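Local coordinates for protein 4-alpha-glucanotransferase (Corynebacterium glutamicum, PDB 5B68) that is an amylomaltase, also called disproportionating enzyme, in which an N-terminal beta sandwich domain is joined to a TIM-barrel domain, at residues A[89-92]-A[96-99]; A[433-436]-A[441-444]; A[530-535]-A[599-604]. All coordinates share one frame; numbering follows the deposited sequence. Where two conformers were deposited one is given.

Contact 1. Residues A[89-92]-A[96-99]; sequences VHVH and PADV
Val91 and Ala97 bring the two backbones nearest, with Val91 CA 6.5 Å from Ala97 CA. Residues 89-92 and 96-99 run in roughly opposite directions and spread apart from there, so that Val89 CA is 8.7 Å from Val99 CA. They lie in the N-terminal beta sandwich domain, where a short turn links strand 86-92 to strand 98-102. The two strands are not hydrogen-bonded neighbours: 86-92 pairs with strand 126-134, and 98-102 pairs with 108-114 and 142-150. What joins them is a row of small apolar groups. The Ala97 methyl points at the first strand and meets both valines there. Ala97 CB lies 3.9 Å from Val91 CG1 and 4.2 Å from Val89 CG1. Further along, Val89 and Val99 slide past each other, touching at their CG2 methyls 4.0 Å apart. Val99 has CG1 anti to its backbone nitrogen (chi1 -179°), which turns CG2 toward Val89. Leu148 touches both of these valines, and Phe133 also packs on Val89. At the turn end, Pro96 O takes a hydrogen bond with Ser150 OG, while Val91 CG1 lies 3.5 Å from the same Pro96 O.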
ATOM      1  N   VAL A  89     -23.884   2.167 -25.425  1.00 20.14           N
ATOM      2  CA  VAL A  89     -23.039   2.367 -26.598  1.00 18.62           C
ATOM      3  C   VAL A  89     -23.596   3.594 -27.369  1.00 19.83           C
ATOM      4  O   VAL A  89     -24.826   3.776 -27.429  1.00 20.54           O
ATOM      5  CB  VAL A  89     -23.111   1.114 -27.460  1.00 21.85           C
ATOM      6  CG1 VAL A  89     -22.601   1.322 -28.872  1.00 25.30           C
ATOM      7  CG2 VAL A  89     -22.318  -0.032 -26.825  1.00 24.03           C
ATOM      8  N   HIS A  90     -22.722   4.437 -27.912  1.00 20.07           N
ATOM      9  CA  HIS A  90     -23.098   5.567 -28.731  1.00 20.64           C
ATOM     10  C   HIS A  90     -22.506   5.384 -30.113  1.00 21.58           C
ATOM     11  O   HIS A  90     -21.297   5.135 -30.264  1.00 20.90           O
ATOM     12  CB  HIS A  90     -22.624   6.859 -28.117  1.00 20.13           C
ATOM     13  CG  HIS A  90     -23.187   7.090 -26.756  1.00 21.33           C
ATOM     14  ND1 HIS A  90     -24.513   7.411 -26.557  1.00 25.54           N
ATOM     15  CD2 HIS A  90     -22.663   6.903 -25.536  1.00 18.74           C
ATOM     16  CE1 HIS A  90     -24.754   7.514 -25.264  1.00 20.87           C
ATOM     17  NE2 HIS A  90     -23.658   7.180 -24.621  1.00 24.15           N
ATOM     18  N   VAL A  91     -23.364   5.486 -31.138  1.00 21.88           N
ATOM     19  CA  VAL A  91     -22.943   5.417 -32.558  1.00 21.32           C
ATOM     20  C   VAL A  91     -23.616   6.561 -33.355  1.00 22.70           C
ATOM     21  O   VAL A  91     -24.642   7.117 -32.919  1.00 20.05           O
ATOM     22  CB  VAL A  91     -23.301   4.077 -33.221  1.00 20.59           C
ATOM     23  CG1 VAL A  91     -22.507   2.940 -32.647  1.00 23.63           C
ATOM     24  CG2 VAL A  91     -24.802   3.790 -33.128  1.00 21.86           C
ATOM     25  N   HIS A  92     -23.062   6.910 -34.525  1.00 24.58           N
ATOM     26  CA  HIS A  92     -23.776   7.847 -35.424  1.00 26.06           C
ATOM     27  C   HIS A  92     -25.177   7.244 -35.723  1.00 24.93           C
ATOM     28  O   HIS A  92     -25.297   6.076 -36.004  1.00 25.76           O
ATOM     29  CB  HIS A  92     -23.034   7.992 -36.723  1.00 27.00           C
ATOM     30  CG  HIS A  92     -21.714   8.671 -36.604  1.00 28.66           C
ATOM     31  ND1 HIS A  92     -21.102   8.944 -35.395  1.00 31.25           N
ATOM     32  CD2 HIS A  92     -20.847   9.079 -37.557  1.00 27.71           C
ATOM     33  CE1 HIS A  92     -19.916   9.497 -35.616  1.00 28.30           C
ATOM     34  NE2 HIS A  92     -19.742   9.589 -36.917  1.00 31.43           N
ATOM     35  N   PRO A  96     -24.313   0.942 -37.714  1.00 21.67           N
ATOM     36  CA  PRO A  96     -24.304  -0.308 -36.930  1.00 23.52           C
ATOM     37  C   PRO A  96     -23.732  -0.055 -35.543  1.00 24.37           C
ATOM     38  O   PRO A  96     -22.858   0.861 -35.390  1.00 23.38           O
ATOM     39  CB  PRO A  96     -23.392  -1.195 -37.694  1.00 24.96           C
ATOM     40  CG  PRO A  96     -23.404  -0.686 -39.096  1.00 25.29           C
ATOM     41  CD  PRO A  96     -23.488   0.777 -38.940  1.00 25.18           C
ATOM     42  N   ALA A  97     -24.280  -0.800 -34.575  1.00 24.02           N
ATOM     43  CA  ALA A  97     -23.639  -0.983 -33.290  1.00 22.75           C
ATOM     44  C   ALA A  97     -23.315  -2.472 -33.092  1.00 22.34           C
ATOM     45  O   ALA A  97     -24.036  -3.217 -32.433  1.00 27.44           O
ATOM     46  CB  ALA A  97     -24.506  -0.431 -32.207  1.00 21.62           C
ATOM     47  N   ASP A  98     -22.272  -2.940 -33.765  0.50 23.06           N
ATOM     48  CA  ASP A  98     -21.865  -4.340 -33.617  0.50 23.72           C
ATOM     49  C   ASP A  98     -20.919  -4.344 -32.418  0.50 22.30           C
ATOM     50  O   ASP A  98     -19.935  -3.617 -32.412  0.50 21.54           O
ATOM     51  CB  ASP A  98     -21.170  -4.896 -34.849  0.50 24.97           C
ATOM     52  CG  ASP A  98     -22.015  -4.773 -36.104  0.50 27.58           C
ATOM     53  OD1 ASP A  98     -23.236  -4.757 -35.952  0.50 28.56           O
ATOM     54  OD2 ASP A  98     -21.439  -4.657 -37.217  0.50 27.89           O
ATOM     55  N   VAL A  99     -21.285  -5.128 -31.412  1.00 22.59           N
ATOM     56  CA  VAL A  99     -20.541  -5.231 -30.125  1.00 22.39           C
ATOM     57  C   VAL A  99     -20.260  -6.703 -29.854  1.00 22.81           C
ATOM     58  O   VAL A  99     -21.109  -7.553 -30.067  1.00 23.78           O
ATOM     59  CB  VAL A  99     -21.317  -4.625 -28.923  1.00 22.23           C
ATOM     60  CG1 VAL A  99     -20.488  -4.727 -27.616  1.00 22.00           C
ATOM     61  CG2 VAL A  99     -21.721  -3.181 -29.194  1.00 22.87           C
TER

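Contact 2. Residues A[433-436]-A[441-444]; sequences VRLA and IPWR. With SO4 (sulfate ion), chain K.
Arg444 NH1 donates the shortest polar bond here, 2.6 Å to O3 of the sulfate ion, nearly straight at 166°. Arg444 NH2 makes a second bond, 2.9 Å to sulfate O4. The sulfur lies at the edge of the guanidinium, in its plane, so NH1 and NH2 bond two different sulfate oxygens, which limits how the ion can turn against the arginine. The sulfate probably comes from the crystallisation liquor. The Arg444 chain bends at chi3 (75°), and its guanidinium lies with one face against Ile441 CD1, 3.5 Å from the plane. Trp143 makes a cation-pi contact with the same group. A short loop joins helix 434-437 to helix 441-452 in the barrel domain, and the two segments lie on these consecutive helices. They meet through Leu435, whose CG is anti to its backbone nitrogen (chi1 -178°). That torsion carries Leu435 CD1 to Pro442 CD, 4.0 Å away, and to within 4.4 Å of Trp443 N. Leu435 and the proline ring slide past each other. Pro442 fits the first turn of its helix, where a missing backbone N-H costs no helical bond. The Trp443 indole points away from Leu435 toward helix 487-500, and its NE1 is hydrogen-bonded to Leu490 O.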
ATOM      1  N   VAL A 433     -11.334   9.551 -13.799  1.00 18.87           N
ATOM      2  CA  VAL A 433     -11.786   9.170 -15.163  1.00 20.65           C
ATOM      3  C   VAL A 433     -10.722   8.586 -16.021  1.00 20.30           C
ATOM      4  O   VAL A 433     -10.934   7.572 -16.715  1.00 19.10           O
ATOM      5  CB  VAL A 433     -12.483  10.364 -15.899  1.00 23.16           C
ATOM      6  CG1 VAL A 433     -12.941   9.985 -17.310  1.00 24.30           C
ATOM      7  CG2 VAL A 433     -13.632  10.890 -15.055  1.00 27.84           C
ATOM      8  N   ARG A 434      -9.564   9.227 -16.113  1.00 19.04           N
ATOM      9  CA  ARG A 434      -8.525   8.762 -17.000  1.00 18.38           C
ATOM     10  C   ARG A 434      -7.988   7.396 -16.615  1.00 18.02           C
ATOM     11  O   ARG A 434      -7.677   6.594 -17.479  1.00 20.07           O
ATOM     12  CB  ARG A 434      -7.374   9.772 -17.101  1.00 23.58           C
ATOM     13  CG  ARG A 434      -7.839  11.084 -17.696  1.00 26.00           C
ATOM     14  CD  ARG A 434      -6.739  12.088 -17.742  1.00 33.42           C
ATOM     15  NE  ARG A 434      -7.336  13.256 -18.385  1.00 45.91           N
ATOM     16  CZ  ARG A 434      -6.958  14.528 -18.235  1.00 53.55           C
ATOM     17  NH1 ARG A 434      -5.923  14.855 -17.473  1.00 56.45           N
ATOM     18  NH2 ARG A 434      -7.639  15.481 -18.878  1.00 53.65           N
ATOM     19  N   LEU A 435      -7.935   7.080 -15.322  1.00 18.20           N
ATOM     20  CA  LEU A 435      -7.534   5.760 -14.910  1.00 17.52           C
ATOM     21  C   LEU A 435      -8.550   4.756 -15.501  1.00 17.68           C
ATOM     22  O   LEU A 435      -8.165   3.733 -15.944  1.00 17.63           O
ATOM     23  CB  LEU A 435      -7.499   5.624 -13.370  1.00 18.86           C
ATOM     24  CG  LEU A 435      -7.037   4.242 -12.863  1.00 17.42           C
ATOM     25  CD1 LEU A 435      -5.701   3.768 -13.361  1.00 19.67           C
ATOM     26  CD2 LEU A 435      -7.117   4.198 -11.380  1.00 18.91           C
ATOM     27  N   ALA A 436      -9.844   5.084 -15.448  1.00 17.47           N
ATOM     28  CA  ALA A 436     -10.894   4.199 -15.960  1.00 16.70           C
ATOM     29  C   ALA A 436     -10.821   4.090 -17.511  1.00 17.00           C
ATOM     30  O   ALA A 436     -11.113   2.984 -18.094  1.00 18.48           O
ATOM     31  CB  ALA A 436     -12.237   4.683 -15.473  1.00 19.49           C
ATOM     32  N   ILE A 441      -5.467  -0.403 -16.043  1.00 17.51           N
ATOM     33  CA  ILE A 441      -4.350  -1.278 -16.215  1.00 17.61           C
ATOM     34  C   ILE A 441      -3.166  -0.922 -15.279  1.00 17.31           C
ATOM     35  O   ILE A 441      -2.520  -1.855 -14.781  1.00 18.10           O
ATOM     36  CB  ILE A 441      -3.912  -1.348 -17.699  1.00 19.55           C
ATOM     37  CG1 ILE A 441      -5.030  -1.980 -18.534  1.00 21.71           C
ATOM     38  CG2 ILE A 441      -2.554  -2.035 -17.825  1.00 19.73           C
ATOM     39  CD1 ILE A 441      -5.352  -3.449 -18.238  1.00 23.24           C
ATOM     40  N   PRO A 442      -2.927   0.381 -14.998  1.00 18.81           N
ATOM     41  CA  PRO A 442      -1.854   0.706 -14.018  1.00 19.75           C
ATOM     42  C   PRO A 442      -2.112   0.188 -12.577  1.00 19.30           C
ATOM     43  O   PRO A 442      -1.178  -0.219 -11.878  1.00 19.80           O
ATOM     44  CB  PRO A 442      -1.831   2.206 -14.076  1.00 20.10           C
ATOM     45  CG  PRO A 442      -2.163   2.510 -15.529  1.00 19.38           C
ATOM     46  CD  PRO A 442      -3.329   1.590 -15.716  1.00 18.52           C
ATOM     47  N   TRP A 443      -3.383   0.168 -12.189  1.00 18.76           N
ATOM     48  CA  TRP A 443      -3.801  -0.365 -10.861  1.00 18.09           C
ATOM     49  C   TRP A 443      -3.607  -1.899 -10.882  1.00 18.54           C
ATOM     50  O   TRP A 443      -3.000  -2.501  -9.967  1.00 16.89           O
ATOM     51  CB  TRP A 443      -5.255   0.007 -10.606  1.00 16.84           C
ATOM     52  CG  TRP A 443      -5.876  -0.489  -9.346  1.00 15.91           C
ATOM     53  CD1 TRP A 443      -7.103  -1.035  -9.246  1.00 16.24           C
ATOM     54  CD2 TRP A 443      -5.397  -0.346  -8.004  1.00 17.15           C
ATOM     55  NE1 TRP A 443      -7.385  -1.352  -7.944  1.00 16.59           N
ATOM     56  CE2 TRP A 443      -6.388  -0.873  -7.154  1.00 16.65           C
ATOM     57  CE3 TRP A 443      -4.241   0.180  -7.436  1.00 18.86           C
ATOM     58  CZ2 TRP A 443      -6.231  -0.946  -5.768  1.00 18.31           C
ATOM     59  CZ3 TRP A 443      -4.065   0.116  -6.097  1.00 18.18           C
ATOM     60  CH2 TRP A 443      -5.083  -0.432  -5.241  1.00 18.04           C
ATOM     61  N   ARG A 444      -4.108  -2.585 -11.951  1.00 17.95           N
ATOM     62  CA  ARG A 444      -3.843  -3.977 -12.125  1.00 17.81           C
ATOM     63  C   ARG A 444      -2.337  -4.341 -12.018  1.00 17.99           C
ATOM     64  O   ARG A 444      -1.972  -5.300 -11.330  1.00 17.66           O
ATOM     65  CB  ARG A 444      -4.314  -4.495 -13.518  1.00 19.32           C
ATOM     66  CG  ARG A 444      -4.081  -5.995 -13.664  1.00 19.77           C
ATOM     67  CD  ARG A 444      -4.398  -6.460 -15.084  1.00 23.37           C
ATOM     68  NE  ARG A 444      -3.357  -6.061 -15.994  1.00 26.24           N
ATOM     69  CZ  ARG A 444      -3.380  -6.257 -17.322  1.00 33.88           C
ATOM     70  NH1 ARG A 444      -4.428  -6.838 -17.885  1.00 31.65           N
ATOM     71  NH2 ARG A 444      -2.373  -5.797 -18.105  1.00 30.44           N
TER
HETATM   72  S   SO4 K 810      -3.762  -6.781 -21.426  1.00 73.58           S
HETATM   73  O1  SO4 K 810      -3.671  -7.885 -22.420  1.00 78.13           O
HETATM   74  O2  SO4 K 810      -4.093  -5.482 -22.068  1.00 75.38           O
HETATM   75  O3  SO4 K 810      -4.849  -7.083 -20.441  1.00 59.74           O
HETATM   76  O4  SO4 K 810      -2.410  -6.689 -20.823  1.00 69.65           O

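Contact 3. Residues A[530-535]-A[599-604]; sequences SILWFE and AEILDV
Ile601 fits against Leu532 and Trp533, using a different branch for each. The Ile601 CD1 methyl lies 3.6 Å from Trp533 CE3 and 3.9 Å from Trp533 CZ3, so it meets the benzene part of the indole, which it approaches obliquely. The two side chains cross at about a right angle. The other branch goes to Leu532: Ile601 CG2 is 4.1 Å from Leu532 CD1 and 4.2 Å from Leu532 CD2. CD1 of Ile601 is anti to its CA (chi2 174°), which carries the methyl out from the helix to the ring. Leu532 CD2 also lies over one face of the Trp533 ring, offset toward its rim. This close-packed part is buried. Tyr568 stacks on Trp533. Phe637 of helix 627-639 touches Leu532, and Leu634 touches Trp533.

The segment 530-535 leaves the TIM barrel at the C-terminal end of strand 528-531 and turns through a 3-10 segment, 532-534. Helix 587-607 packs on that turn.

The margins are looser and nearer the solvent. Phe534 is exposed and points away from the helix. Glu600 and Asp603 are partly exposed and take no part across the contact. Asp603 OD1 is hydrogen-bonded to Tyr616 N. Glu535 turns back toward its own strand, where Glu535 OE1 accepts a hydrogen bond from Ile531 N, 3.1 Å, on the anti side and 24° out of the carboxylate plane. Its OE2 forms a salt bridge with Arg544.

Between 530-535 and 599-604 the contact is apolar and rests on shape and on burial of three side chains. The polar tie between this turn and the helix comes from outside these residues, where Trp597 NE1 of the same helix 587-607 is hydrogen-bonded to Trp533 O.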
ATOM      1  N   SER A 530      -7.798  -4.107  13.588  1.00 21.68           N
ATOM      2  CA  SER A 530      -8.061  -3.741  14.977  1.00 22.86           C
ATOM      3  C   SER A 530      -6.743  -3.655  15.727  1.00 22.95           C
ATOM      4  O   SER A 530      -5.903  -4.590  15.637  1.00 23.46           O
ATOM      5  CB  SER A 530      -8.863  -4.832  15.591  1.00 23.97           C
ATOM      6  OG  SER A 530     -10.155  -4.963  15.090  1.00 25.17           O
ATOM      7  N   ILE A 531      -6.511  -2.558  16.410  1.00 22.86           N
ATOM      8  CA  ILE A 531      -5.239  -2.302  17.106  1.00 24.74           C
ATOM      9  C   ILE A 531      -5.592  -2.110  18.589  1.00 24.79           C
ATOM     10  O   ILE A 531      -6.392  -1.218  18.950  1.00 24.70           O
ATOM     11  CB  ILE A 531      -4.525  -1.065  16.515  1.00 25.83           C
ATOM     12  CG1 ILE A 531      -4.215  -1.301  15.036  1.00 27.39           C
ATOM     13  CG2 ILE A 531      -3.184  -0.778  17.200  1.00 26.52           C
ATOM     14  CD1 ILE A 531      -3.590  -0.071  14.369  1.00 32.66           C
ATOM     15  N   LEU A 532      -5.060  -2.993  19.422  1.00 24.89           N
ATOM     16  CA  LEU A 532      -5.549  -3.112  20.806  1.00 24.26           C
ATOM     17  C   LEU A 532      -5.618  -1.705  21.470  1.00 23.96           C
ATOM     18  O   LEU A 532      -6.626  -1.339  22.010  1.00 25.43           O
ATOM     19  CB  LEU A 532      -4.572  -3.983  21.616  1.00 24.70           C
ATOM     20  CG  LEU A 532      -4.744  -3.857  23.149  1.00 27.76           C
ATOM     21  CD1 LEU A 532      -5.859  -4.786  23.517  1.00 26.66           C
ATOM     22  CD2 LEU A 532      -3.520  -4.168  23.942  1.00 30.28           C
ATOM     23  N   TRP A 533      -4.558  -0.931  21.369  1.00 25.13           N
ATOM     24  CA  TRP A 533      -4.486   0.344  22.139  1.00 28.01           C
ATOM     25  C   TRP A 533      -5.563   1.354  21.722  1.00 30.57           C
ATOM     26  O   TRP A 533      -5.923   2.217  22.511  1.00 30.36           O
ATOM     27  CB  TRP A 533      -3.124   0.994  22.020  1.00 27.46           C
ATOM     28  CG  TRP A 533      -1.973   0.252  22.478  1.00 29.76           C
ATOM     29  CD1 TRP A 533      -0.899  -0.121  21.729  1.00 30.27           C
ATOM     30  CD2 TRP A 533      -1.746  -0.267  23.794  1.00 26.77           C
ATOM     31  NE1 TRP A 533       0.006  -0.798  22.490  1.00 31.84           N
ATOM     32  CE2 TRP A 533      -0.491  -0.921  23.764  1.00 30.46           C
ATOM     33  CE3 TRP A 533      -2.464  -0.219  24.994  1.00 28.53           C
ATOM     34  CZ2 TRP A 533       0.066  -1.525  24.894  1.00 30.14           C
ATOM     35  CZ3 TRP A 533      -1.935  -0.856  26.114  1.00 26.91           C
ATOM     36  CH2 TRP A 533      -0.690  -1.500  26.056  1.00 26.86           C
ATOM     37  N   PHE A 534      -6.087   1.229  20.495  1.00 33.29           N
ATOM     38  CA  PHE A 534      -7.150   2.133  20.001  1.00 32.10           C
ATOM     39  C   PHE A 534      -8.543   1.629  20.133  1.00 32.04           C
ATOM     40  O   PHE A 534      -9.479   2.356  19.816  1.00 33.80           O
ATOM     41  CB  PHE A 534      -6.900   2.481  18.520  1.00 33.64           C
ATOM     42  CG  PHE A 534      -5.526   2.989  18.232  1.00 35.39           C
ATOM     43  CD1 PHE A 534      -4.871   3.842  19.105  1.00 37.86           C
ATOM     44  CD2 PHE A 534      -4.899   2.679  17.025  1.00 38.31           C
ATOM     45  CE1 PHE A 534      -3.599   4.326  18.818  1.00 38.92           C
ATOM     46  CE2 PHE A 534      -3.614   3.174  16.717  1.00 39.99           C
ATOM     47  CZ  PHE A 534      -2.971   4.009  17.614  1.00 40.64           C
ATOM     48  N   GLU A 535      -8.771   0.399  20.595  1.00 26.91           N
ATOM     49  CA  GLU A 535     -10.085  -0.187  20.456  1.00 26.25           C
ATOM     50  C   GLU A 535     -10.991   0.112  21.638  1.00 32.95           C
ATOM     51  O   GLU A 535     -10.573  -0.094  22.794  1.00 32.64           O
ATOM     52  CB  GLU A 535      -9.988  -1.710  20.351  1.00 29.19           C
ATOM     53  CG  GLU A 535      -9.396  -2.277  19.046  1.00 30.94           C
ATOM     54  CD  GLU A 535     -10.052  -1.722  17.780  1.00 31.26           C
ATOM     55  OE1 GLU A 535      -9.308  -1.336  16.826  1.00 35.64           O
ATOM     56  OE2 GLU A 535     -11.289  -1.703  17.774  1.00 32.65           O
ATOM     57  N   ALA A 599      -4.917   0.708  32.392  1.00 25.85           N
ATOM     58  CA  ALA A 599      -5.482  -0.062  33.498  1.00 27.12           C
ATOM     59  C   ALA A 599      -6.730  -0.686  33.101  1.00 25.72           C
ATOM     60  O   ALA A 599      -6.972  -1.863  33.358  1.00 28.23           O
ATOM     61  CB  ALA A 599      -5.690   0.847  34.747  1.00 28.61           C
ATOM     62  N   GLU A 600      -7.574   0.092  32.433  1.00 27.64           N
ATOM     63  CA  GLU A 600      -8.834  -0.393  31.958  1.00 27.82           C
ATOM     64  C   GLU A 600      -8.669  -1.574  30.987  1.00 26.80           C
ATOM     65  O   GLU A 600      -9.493  -2.535  30.996  1.00 26.73           O
ATOM     66  CB  GLU A 600      -9.640   0.752  31.292  1.00 31.60           C
ATOM     67  CG  GLU A 600     -10.321   1.679  32.307  1.00 34.98           C
ATOM     68  CD  GLU A 600     -11.025   2.868  31.664  1.00 35.69           C
ATOM     69  OE1 GLU A 600     -11.900   2.616  30.827  1.00 31.48           O
ATOM     70  OE2 GLU A 600     -10.728   4.020  32.054  1.00 37.28           O
ATOM     71  N   ILE A 601      -7.639  -1.485  30.133  1.00 25.57           N
ATOM     72  CA  ILE A 601      -7.365  -2.579  29.171  1.00 23.23           C
ATOM     73  C   ILE A 601      -6.895  -3.843  29.906  1.00 24.10           C
ATOM     74  O   ILE A 601      -7.358  -4.964  29.588  1.00 25.33           O
ATOM     75  CB  ILE A 601      -6.266  -2.161  28.161  1.00 25.13           C
ATOM     76  CG1 ILE A 601      -6.839  -1.113  27.174  1.00 27.12           C
ATOM     77  CG2 ILE A 601      -5.747  -3.372  27.376  1.00 26.95           C
ATOM     78  CD1 ILE A 601      -5.793  -0.541  26.234  1.00 27.01           C
ATOM     79  N   LEU A 602      -6.016  -3.642  30.886  1.00 22.79           N
ATOM     80  CA  LEU A 602      -5.502  -4.757  31.673  1.00 24.53           C
ATOM     81  C   LEU A 602      -6.647  -5.414  32.454  1.00 24.68           C
ATOM     82  O   LEU A 602      -6.683  -6.643  32.594  1.00 22.74           O
ATOM     83  CB  LEU A 602      -4.380  -4.284  32.598  1.00 25.48           C
ATOM     84  CG  LEU A 602      -3.104  -3.771  31.866  1.00 24.03           C
ATOM     85  CD1 LEU A 602      -2.186  -3.051  32.835  1.00 26.20           C
ATOM     86  CD2 LEU A 602      -2.329  -4.869  31.133  1.00 25.23           C
ATOM     87  N   ASP A 603      -7.589  -4.596  32.980  1.00 27.57           N
ATOM     88  CA  ASP A 603      -8.808  -5.163  33.583  1.00 25.57           C
ATOM     89  C   ASP A 603      -9.640  -5.950  32.619  1.00 26.98           C
ATOM     90  O   ASP A 603     -10.217  -7.005  32.962  1.00 24.80           O
ATOM     91  CB  ASP A 603      -9.666  -4.068  34.251  1.00 30.52           C
ATOM     92  CG  ASP A 603      -9.076  -3.587  35.579  1.00 31.34           C
ATOM     93  OD1 ASP A 603      -8.158  -4.256  36.141  1.00 31.69           O
ATOM     94  OD2 ASP A 603      -9.487  -2.477  35.989  1.00 30.14           O
ATOM     95  N   VAL A 604      -9.743  -5.461  31.378  1.00 25.59           N
ATOM     96  CA  VAL A 604     -10.528  -6.227  30.386  1.00 27.32           C
ATOM     97  C   VAL A 604      -9.840  -7.533  30.045  1.00 22.40           C
ATOM     98  O   VAL A 604     -10.491  -8.542  29.835  1.00 23.95           O
ATOM     99  CB  VAL A 604     -10.865  -5.337  29.143  1.00 30.73           C
ATOM    100  CG1 VAL A 604     -11.041  -6.134  27.895  1.00 32.04           C
ATOM    101  CG2 VAL A 604     -12.104  -4.479  29.452  1.00 33.98           C
TER

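Overall arrangement
The three contacts follow one another along the chain and none touches another. Contact 1 lies in the beta sandwich, with its centre about 40 Å from the chain centre. Contact 2 lies where the barrel domain meets that sandwich: from the sandwich strands, Ser76 is hydrogen-bonded to Ala436 O, and Trp143 makes a cation-pi contact with Arg444. The centres of contacts 1 and 2 are about 24 Å apart, on the same side of the chain centre. Contact 3 is on the opposite side, its centre about 40 Å from that of contact 2 and about 60 Å from that of contact 1. Contact 2 holds a sulfate directly; the Pro96 side chain of contact 1 is about 6 Å from a bound sulfate.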